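Local coordinates for protein shikimate dehydrogenase (NADP(+)) (Peptoclostridium difficile, PDB 5DZS) that probably catalyses the reversible NADPH-linked reduction of 3-dehydroshikimate to shikimate on the pathway to chorismate and the aromatic amino acids, at residues L209-G214 against T229-Y234; G8-H13 against G185-V190; P17-R22 against N262-E267. All coordinates share one frame; numbering follows the deposited sequence. Where two conformers were deposited one is given.

The enzyme has a substrate-binding domain and a Rossmann-type nucleotide domain, and of the three contacts only contact 2 spans the cleft between them, by loops. Contact 1 lies at the end of the Rossmann-type sheet, where the chain turns into helix 233-248, and holds Leu209, Tyr211 and Gly232, predicted to bind NADP(+) or shikimate. Contact 3 packs the C-terminal helix 255-268 on helix 16-27. The centre of contact 1 is about 13 Å from the centres of both others, which are about 18 Å from each other. Contacts 1 and 2 touch directly, with Asn212 ND2 3.2 Å from Gly185 O in plain packing. Contacts 1 and 3 meet through Leu233 CD2, 4.3 Å from Lys265 CA.

Contact 1: L209-G214 against T229-Y234; sequences LIYNPG and TCDGLY
Ile210 and Gly232 meet where the Rossmann-type sheet ends, joining the loop that follows strand 205-208 to the turn from the edge strand 228-230 into helix 233-248. The backbones are tightest here. Gly232 N donates to Ile210 O at 3.1 Å, and Gly232 CA makes a CH...O contact with Leu209 O at 3.5 Å. With only hydrogen at its alpha carbon, Gly232 lets the carbonyls come this close. A water on the side away from Asp231 links the backbones again, donating to Leu209 O at 2.7 Å and to Gly232 O at 3.1 Å. Both Leu209 and Gly232 are predicted to contact NADP(+), so the seam probably borders the cofactor site.

The packing then passes to Tyr211, a predicted shikimate ligand. Its CG stands anti to the backbone N (chi1 171°), which lays the ring alongside Leu233. Leu233 CB sits over one ring face in a CH-pi contact, 4.0 Å from the centroid; the CD1 methyl lies by CD2 and CE2 of the ring, and the CD2 methyl reaches CZ near the hydroxyl.

The partly exposed side is looser. Asp231 OD2 lies in the plane of the Tyr211 ring at its edge, 3.7 Å from CD1, with the carboxylate turned 74° to the ring. The other oxygen, OD1, accepts from Leu233 N at 3.0 Å, a capping bond at the start of the helix that also steadies the carboxylate.

Contact 2: G8-H13 against G185-V190; sequences GEKLSH and GMYPNV
Tyr187 meets His13 across the interdomain cleft, in an offset aromatic stack between the loop after strand 2-8 of the substrate-binding domain and the loop after strand 177-180 of the Rossmann-type domain. The side chain of Tyr187 carries most of the contact. Its CB starts close against His13 CB, at 3.4 Å. CG lies between the backbone N and the carbonyl carbon (chi1 60°), and from there the ring passes over the imidazole, with the planes only 12° apart and the centroids 4.0 Å apart. CG of Tyr187 still faces His13 CB, whereas CD2 and CE2 lie over the imidazole itself, toward CG, ND1 and CE1. One carbon-carbon approach, His13 CG to Tyr187 CD2, is closer than carbons can sit; Tyr187 is poorly ordered and His13 has two conformers, so the stack is read from the conformer given and its close spacing is doubtful.

Further out, CZ of Tyr187 is 3.7 Å from His13 ND1. The opposite face of the phenol is met by Pro188 CD of its own loop. Met186 reaches the imidazole obliquely, its SD 4.8 Å from the ring centroid and nearest to NE2. The side chain of Thr61, predicted to bind shikimate, is about 7 Å from that of His13, so this surface contact probably borders the substrate pocket. At the tip, Tyr187 OH rests against the aliphatic start of Lys10, 3.5 Å from CB, before the lysine chain bends away at chi2.

Contact 3: P17-R22 against N262-E267; sequences PQIHKR and NELKLE
Ile19 and Leu264 pack where two helices from different parts of the fold meet: helix 16-27 of the substrate-binding domain and helix 255-268, near the C-terminus of the chain. The segments run roughly antiparallel, their directions 138° apart and their axes 11.5 Å apart. The two aliphatic side chains cross at about a right angle, Leu264 CD1 reaching Ile19 CG1 at 3.6 Å. Behind this buried pair, Ile19 also leans on Leu236, Val237 and Ala240 of helix 233-248, so three helices share the apolar seam.

Gln18 takes an extended path, its CG anti to the backbone N, and slides past Leu264 in the opposite direction, placing its amide carbon CD 3.8 Å from Leu264 CD2. That leucine therefore offers one methyl to the isoleucine and the other to the glutamine.

Beside the apolar pair, Arg22 and Glu267 come from opposite directions and form a salt bridge, and Arg22 NH2 has a second, long salt bridge to Glu263 OE1, 3.7 Å. Glu267 OE1 lies over a face of the guanidinium, so the meeting is partly face-on, with the two planes tilted by 36°. Its details are soft: Arg22 has two deposited conformers and Glu267 is poorly ordered. The hydrogen bond across the two segments, in the conformer given, is weak and bent, from Arg22 NH2 to Glu267 OE2, 2.6 Å long with 120° at the hydrogen.

Contact 1: L209-G214 against T229-Y234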
loop_
_atom_site.group_PDB
_atom_site.type_symbol
_atom_site.label_atom_id
_atom_site.label_comp_id
_atom_site.label_asym_id
_atom_site.label_seq_id
_atom_site.Cartn_x
_atom_site.Cartn_y
_atom_site.Cartn_z
ATOM N N LEU B 209 11.587 18.373 13.397
ATOM C CA LEU B 209 11.039 17.862 12.139
ATOM C C LEU B 209 11.376 18.775 10.969
ATOM O O LEU B 209 11.251 18.377 9.804
ATOM C CB LEU B 209 9.535 17.624 12.240
ATOM C CG LEU B 209 9.094 16.642 13.331
ATOM C CD1 LEU B 209 7.605 16.334 13.232
ATOM C CD2 LEU B 209 9.917 15.358 13.305
ATOM N N ILE B 210 11.813 19.990 11.271
ATOM C CA ILE B 210 12.200 20.938 10.243
ATOM C C ILE B 210 13.561 20.577 9.686
ATOM O O ILE B 210 14.419 20.027 10.382
ATOM C CB ILE B 210 12.306 22.373 10.813
ATOM C CG1 ILE B 210 10.953 22.844 11.371
ATOM C CG2 ILE B 210 12.825 23.341 9.761
ATOM C CD1 ILE B 210 9.817 22.859 10.366
ATOM N N TYR B 211 13.747 20.855 8.406
ATOM C CA TYR B 211 15.047 20.690 7.803
ATOM C C TYR B 211 15.402 21.956 7.048
ATOM O O TYR B 211 14.620 22.442 6.235
ATOM C CB TYR B 211 15.136 19.510 6.835
ATOM C CG TYR B 211 16.457 19.564 6.104
ATOM C CD1 TYR B 211 17.649 19.298 6.774
ATOM C CD2 TYR B 211 16.526 19.943 4.768
ATOM C CE1 TYR B 211 18.868 19.373 6.130
ATOM C CE2 TYR B 211 17.741 20.025 4.113
ATOM C CZ TYR B 211 18.910 19.741 4.799
ATOM O OH TYR B 211 20.119 19.813 4.147
ATOM N N ASN B 212 16.575 22.493 7.355
ATOM C CA ASN B 212 17.107 23.634 6.639
ATOM C C ASN B 212 18.627 23.464 6.562
ATOM O O ASN B 212 19.284 23.192 7.574
ATOM C CB ASN B 212 16.701 24.966 7.283
ATOM C CG ASN B 212 17.167 25.097 8.715
ATOM O OD1 ASN B 212 17.533 24.113 9.359
ATOM N ND2 ASN B 212 17.143 26.323 9.230
ATOM N N PRO B 213 19.184 23.560 5.349
ATOM C CA PRO B 213 20.625 23.433 5.174
ATOM C C PRO B 213 21.458 24.239 6.179
ATOM O O PRO B 213 22.518 23.778 6.593
ATOM C CB PRO B 213 20.839 23.962 3.756
ATOM C CG PRO B 213 19.586 23.588 3.033
ATOM C CD PRO B 213 18.474 23.601 4.055
ATOM N N GLY B 214 20.968 25.413 6.581
ATOM C CA GLY B 214 21.700 26.288 7.518
ATOM C C GLY B 214 21.592 25.956 9.003
ATOM O O GLY B 214 22.166 26.661 9.843
ATOM N N THR B 229 21.053 15.584 19.040
ATOM C CA THR B 229 20.156 16.273 18.102
ATOM C C THR B 229 19.899 15.464 16.842
ATOM O O THR B 229 20.721 14.659 16.427
ATOM C CB THR B 229 20.731 17.624 17.648
ATOM O OG1 THR B 229 21.998 17.420 17.002
ATOM C CG2 THR B 229 20.882 18.564 18.819
ATOM N N CYS B 230 18.747 15.715 16.220
ATOM C CA CYS B 230 18.362 15.033 14.998
ATOM C C CYS B 230 17.482 15.987 14.201
ATOM O O CYS B 230 16.513 16.517 14.760
ATOM C CB CYS B 230 17.592 13.769 15.361
ATOM S SG CYS B 230 17.078 12.769 13.960
ATOM N N ASP B 231 17.820 16.224 12.926
ATOM C CA ASP B 231 17.004 17.104 12.068
ATOM C C ASP B 231 15.990 16.297 11.272
ATOM O O ASP B 231 15.893 15.079 11.424
ATOM C CB ASP B 231 17.840 18.067 11.192
ATOM C CG ASP B 231 18.596 17.383 10.052
ATOM O OD1 ASP B 231 18.177 16.318 9.559
ATOM O OD2 ASP B 231 19.612 17.968 9.615
ATOM N N GLY B 232 15.204 16.981 10.457
ATOM C CA GLY B 232 14.111 16.297 9.783
ATOM C C GLY B 232 14.404 15.672 8.451
ATOM O O GLY B 232 13.513 15.056 7.878
ATOM N N LEU B 233 15.645 15.775 7.965
ATOM C CA LEU B 233 15.913 15.325 6.585
ATOM C C LEU B 233 15.664 13.841 6.341
ATOM O O LEU B 233 15.059 13.469 5.330
ATOM C CB LEU B 233 17.320 15.718 6.134
ATOM C CG LEU B 233 17.665 15.403 4.674
ATOM C CD1 LEU B 233 16.715 16.085 3.688
ATOM C CD2 LEU B 233 19.107 15.802 4.392
ATOM N N TYR B 234 16.103 12.977 7.242
ATOM C CA TYR B 234 15.912 11.548 7.007
ATOM C C TYR B 234 14.427 11.215 6.871
ATOM O O TYR B 234 14.022 10.417 6.028
ATOM C CB TYR B 234 16.561 10.726 8.134
ATOM C CG TYR B 234 16.736 9.267 7.821
ATOM C CD1 TYR B 234 17.817 8.838 7.064
ATOM C CD2 TYR B 234 15.835 8.313 8.277
ATOM C CE1 TYR B 234 18.000 7.506 6.776
ATOM C CE2 TYR B 234 16.018 6.963 7.989
ATOM C CZ TYR B 234 17.099 6.574 7.242
ATOM O OH TYR B 234 17.340 5.245 6.924
HETATM O O HOH W 1 10.667 15.910 8.792
#

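Contact 2: G8-H13 against G185-V190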
loop_
_atom_site.group_PDB
_atom_site.type_symbol
_atom_site.label_atom_id
_atom_site.label_comp_id
_atom_site.label_asym_id
_atom_site.label_seq_id
_atom_site.Cartn_x
_atom_site.Cartn_y
_atom_site.Cartn_z
ATOM N N GLY B 8 0.672 23.438 -0.279
ATOM C CA GLY B 8 0.854 24.165 0.980
ATOM C C GLY B 8 0.662 25.630 0.707
ATOM O O GLY B 8 0.480 26.025 -0.435
ATOM N N GLU B 9 0.729 26.457 1.737
ATOM C CA GLU B 9 0.472 27.893 1.545
ATOM C C GLU B 9 1.705 28.649 1.033
ATOM O O GLU B 9 1.611 29.447 0.080
ATOM C CB GLU B 9 -0.049 28.480 2.850
ATOM C CG GLU B 9 -0.488 29.925 2.776
ATOM C CD GLU B 9 -0.942 30.441 4.133
ATOM O OE1 GLU B 9 -0.571 29.837 5.170
ATOM O OE2 GLU B 9 -1.669 31.458 4.161
ATOM N N LYS B 10 2.854 28.365 1.645
ATOM C CA LYS B 10 4.136 28.998 1.295
ATOM C C LYS B 10 5.182 27.901 1.243
ATOM O O LYS B 10 5.440 27.251 2.264
ATOM C CB LYS B 10 4.531 30.019 2.370
ATOM C CG LYS B 10 3.486 31.089 2.674
ATOM C CD LYS B 10 3.234 32.001 1.483
ATOM C CE LYS B 10 2.283 33.136 1.857
ATOM N NZ LYS B 10 2.101 34.113 0.746
ATOM N N LEU B 11 5.809 27.733 0.080
ATOM C CA LEU B 11 6.713 26.617 -0.201
ATOM C C LEU B 11 8.066 26.958 -0.843
ATOM O O LEU B 11 8.756 26.066 -1.295
ATOM C CB LEU B 11 5.984 25.694 -1.196
ATOM C CG LEU B 11 4.625 25.125 -0.761
ATOM C CD1 LEU B 11 4.035 24.326 -1.925
ATOM C CD2 LEU B 11 4.756 24.259 0.485
ATOM N N SER B 12 8.443 28.231 -0.895
ATOM C CA SER B 12 9.704 28.616 -1.565
ATOM C C SER B 12 10.966 27.958 -0.982
ATOM O O SER B 12 12.032 27.987 -1.600
ATOM C CB SER B 12 9.873 30.138 -1.551
ATOM O OG SER B 12 9.970 30.627 -0.226
ATOM N N HIS B 13 10.838 27.366 0.199
ATOM C CA HIS B 13 11.961 26.727 0.872
ATOM C C HIS B 13 12.058 25.220 0.627
ATOM O O HIS B 13 13.152 24.656 0.554
ATOM C CB HIS B 13 11.781 26.944 2.357
ATOM C CG HIS B 13 10.512 26.359 2.888
ATOM N ND1 HIS B 13 9.271 26.874 2.576
ATOM C CD2 HIS B 13 10.289 25.309 3.712
ATOM C CE1 HIS B 13 8.339 26.161 3.181
ATOM N NE2 HIS B 13 8.929 25.205 3.876
ATOM N N GLY B 185 11.588 27.963 12.915
ATOM C CA GLY B 185 12.961 27.571 12.593
ATOM C C GLY B 185 13.266 27.331 11.126
ATOM O O GLY B 185 14.378 26.920 10.788
ATOM N N MET B 186 12.307 27.595 10.244
ATOM C CA MET B 186 12.544 27.357 8.815
ATOM C C MET B 186 12.974 28.625 8.045
ATOM O O MET B 186 13.239 29.663 8.646
ATOM C CB MET B 186 11.357 26.601 8.179
ATOM C CG MET B 186 9.970 27.195 8.373
ATOM S SD MET B 186 8.707 25.971 7.939
ATOM C CE MET B 186 7.202 26.934 8.070
ATOM N N TYR B 187 13.075 28.490 6.723
ATOM C CA TYR B 187 13.552 29.534 5.781
ATOM C C TYR B 187 13.710 31.028 6.175
ATOM O O TYR B 187 14.804 31.572 6.010
ATOM C CB TYR B 187 12.797 29.420 4.444
ATOM C CG TYR B 187 11.286 29.573 4.509
ATOM C CD1 TYR B 187 10.657 30.711 4.007
ATOM C CD2 TYR B 187 10.485 28.576 5.065
ATOM C CE1 TYR B 187 9.278 30.852 4.059
ATOM C CE2 TYR B 187 9.106 28.711 5.125
ATOM C CZ TYR B 187 8.509 29.849 4.620
ATOM O OH TYR B 187 7.141 29.981 4.678
ATOM N N PRO B 188 12.648 31.699 6.672
ATOM C CA PRO B 188 12.890 33.122 6.934
ATOM C C PRO B 188 13.788 33.384 8.147
ATOM O O PRO B 188 14.935 33.799 7.976
ATOM C CB PRO B 188 11.472 33.698 7.146
ATOM C CG PRO B 188 10.521 32.543 7.016
ATOM C CD PRO B 188 11.328 31.293 7.177
ATOM N N ASN B 189 13.272 33.138 9.352
ATOM C CA ASN B 189 14.042 33.353 10.579
ATOM C C ASN B 189 14.620 32.053 11.133
ATOM O O ASN B 189 13.991 31.367 11.944
ATOM C CB ASN B 189 13.185 34.045 11.642
ATOM C CG ASN B 189 12.768 35.444 11.233
ATOM O OD1 ASN B 189 12.784 35.793 10.053
ATOM N ND2 ASN B 189 12.384 36.254 12.212
ATOM N N VAL B 190 15.830 31.730 10.684
ATOM C CA VAL B 190 16.531 30.522 11.125
ATOM C C VAL B 190 17.223 30.720 12.481
ATOM O O VAL B 190 17.718 29.757 13.073
ATOM C CB VAL B 190 17.571 30.048 10.080
ATOM C CG1 VAL B 190 16.894 29.806 8.739
ATOM C CG2 VAL B 190 18.715 31.048 9.931
#

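Contact 3: P17-R22 against N262-E267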
loop_
_atom_site.group_PDB
_atom_site.type_symbol
_atom_site.label_atom_id
_atom_site.label_comp_id
_atom_site.label_asym_id
_atom_site.label_seq_id
_atom_site.Cartn_x
_atom_site.Cartn_y
_atom_site.Cartn_z
ATOM N N PRO B 17 10.546 18.861 -3.756
ATOM C CA PRO B 17 10.665 18.611 -5.182
ATOM C C PRO B 17 12.018 17.989 -5.571
ATOM O O PRO B 17 12.045 17.097 -6.398
ATOM C CB PRO B 17 10.450 19.998 -5.811
ATOM C CG PRO B 17 9.591 20.718 -4.808
ATOM C CD PRO B 17 10.126 20.255 -3.477
ATOM N N GLN B 18 13.107 18.402 -4.931
ATOM C CA GLN B 18 14.426 17.838 -5.225
ATOM C C GLN B 18 14.496 16.367 -4.805
ATOM O O GLN B 18 15.045 15.537 -5.531
ATOM C CB GLN B 18 15.525 18.637 -4.521
ATOM C CG GLN B 18 16.925 18.145 -4.860
ATOM C CD GLN B 18 18.038 18.906 -4.154
ATOM O OE1 GLN B 18 17.800 19.653 -3.202
ATOM N NE2 GLN B 18 19.270 18.706 -4.619
ATOM N N ILE B 19 13.962 16.032 -3.623
ATOM C CA ILE B 19 13.961 14.655 -3.177
ATOM C C ILE B 19 13.200 13.784 -4.163
ATOM O O ILE B 19 13.684 12.732 -4.589
ATOM C CB ILE B 19 13.342 14.502 -1.755
ATOM C CG1 ILE B 19 14.228 15.201 -0.709
ATOM C CG2 ILE B 19 13.119 13.026 -1.434
ATOM C CD1 ILE B 19 13.624 15.249 0.690
ATOM N N HIS B 20 11.965 14.175 -4.506
ATOM C CA HIS B 20 11.171 13.390 -5.443
ATOM C C HIS B 20 11.833 13.246 -6.814
ATOM O O HIS B 20 11.757 12.182 -7.412
ATOM C CB HIS B 20 9.735 13.929 -5.550
ATOM C CG HIS B 20 8.899 13.636 -4.341
ATOM N ND1 HIS B 20 8.181 12.477 -4.200
ATOM C CD2 HIS B 20 8.666 14.357 -3.224
ATOM C CE1 HIS B 20 7.534 12.492 -3.054
ATOM N NE2 HIS B 20 7.803 13.629 -2.441
ATOM N N LYS B 21 12.472 14.311 -7.294
ATOM C CA LYS B 21 13.235 14.252 -8.558
ATOM C C LYS B 21 14.273 13.142 -8.480
ATOM O O LYS B 21 14.374 12.322 -9.383
ATOM C CB LYS B 21 13.926 15.579 -8.852
ATOM C CG LYS B 21 14.800 15.539 -10.108
ATOM C CD LYS B 21 15.458 16.889 -10.373
ATOM C CE LYS B 21 16.236 16.921 -11.678
ATOM N NZ LYS B 21 15.409 16.645 -12.878
ATOM N N ARG B 22 15.043 13.118 -7.395
ATOM C CA ARG B 22 16.057 12.088 -7.203
ATOM C C ARG B 22 15.474 10.681 -7.165
ATOM O O ARG B 22 16.059 9.746 -7.713
ATOM C CB ARG B 22 16.869 12.382 -5.942
ATOM C CG ARG B 22 17.858 13.519 -6.103
ATOM C CD ARG B 22 18.950 13.117 -7.088
ATOM N NE ARG B 22 19.988 14.126 -7.255
ATOM C CZ ARG B 22 21.082 14.202 -6.512
ATOM N NH1 ARG B 22 21.974 15.153 -6.761
ATOM N NH2 ARG B 22 21.294 13.332 -5.527
ATOM N N ASN B 262 22.109 10.204 1.904
ATOM C CA ASN B 262 23.537 10.533 1.954
ATOM C C ASN B 262 23.961 11.437 0.807
ATOM O O ASN B 262 24.777 12.352 0.994
ATOM C CB ASN B 262 24.389 9.258 1.989
ATOM C CG ASN B 262 24.213 8.473 3.281
ATOM O OD1 ASN B 262 24.087 9.046 4.363
ATOM N ND2 ASN B 262 24.223 7.153 3.171
ATOM N N GLU B 263 23.430 11.187 -0.390
ATOM C CA GLU B 263 23.785 12.016 -1.535
ATOM C C GLU B 263 23.222 13.424 -1.352
ATOM O O GLU B 263 23.900 14.406 -1.661
ATOM C CB GLU B 263 23.362 11.364 -2.867
ATOM C CG GLU B 263 24.206 10.132 -3.216
ATOM C CD GLU B 263 23.855 9.513 -4.559
ATOM O OE1 GLU B 263 22.934 10.041 -5.231
ATOM O OE2 GLU B 263 24.501 8.496 -4.931
ATOM N N LEU B 264 22.007 13.536 -0.821
ATOM C CA LEU B 264 21.398 14.856 -0.603
ATOM C C LEU B 264 22.042 15.622 0.536
ATOM O O LEU B 264 22.218 16.841 0.452
ATOM C CB LEU B 264 19.897 14.725 -0.330
ATOM C CG LEU B 264 19.016 14.421 -1.525
ATOM C CD1 LEU B 264 17.607 14.146 -1.023
ATOM C CD2 LEU B 264 19.029 15.577 -2.515
ATOM N N LYS B 265 22.411 14.904 1.591
ATOM C CA LYS B 265 23.038 15.502 2.767
ATOM C C LYS B 265 24.357 16.213 2.417
ATOM O O LYS B 265 24.807 17.087 3.159
ATOM C CB LYS B 265 23.212 14.417 3.833
ATOM C CG LYS B 265 23.817 14.836 5.156
ATOM C CD LYS B 265 23.368 13.854 6.232
ATOM C CE LYS B 265 24.250 13.868 7.465
ATOM N NZ LYS B 265 25.543 13.175 7.207
ATOM N N LEU B 266 24.959 15.844 1.283
ATOM C CA LEU B 266 26.182 16.499 0.797
ATOM C C LEU B 266 25.847 17.707 -0.092
ATOM O O LEU B 266 26.441 18.774 0.050
ATOM C CB LEU B 266 27.040 15.523 -0.008
ATOM C CG LEU B 266 27.566 14.283 0.709
ATOM C CD1 LEU B 266 28.293 13.389 -0.287
ATOM C CD2 LEU B 266 28.474 14.654 1.874
ATOM N N GLU B 267 24.894 17.520 -1.006
ATOM C CA GLU B 267 24.479 18.566 -1.960
ATOM C C GLU B 267 24.152 19.904 -1.313
ATOM O O GLU B 267 24.459 20.953 -1.874
ATOM C CB GLU B 267 23.269 18.100 -2.764
ATOM C CG GLU B 267 23.541 16.895 -3.642
ATOM C CD GLU B 267 22.293 16.084 -3.903
ATOM O OE1 GLU B 267 21.260 16.672 -4.292
ATOM O OE2 GLU B 267 22.353 14.846 -3.737
#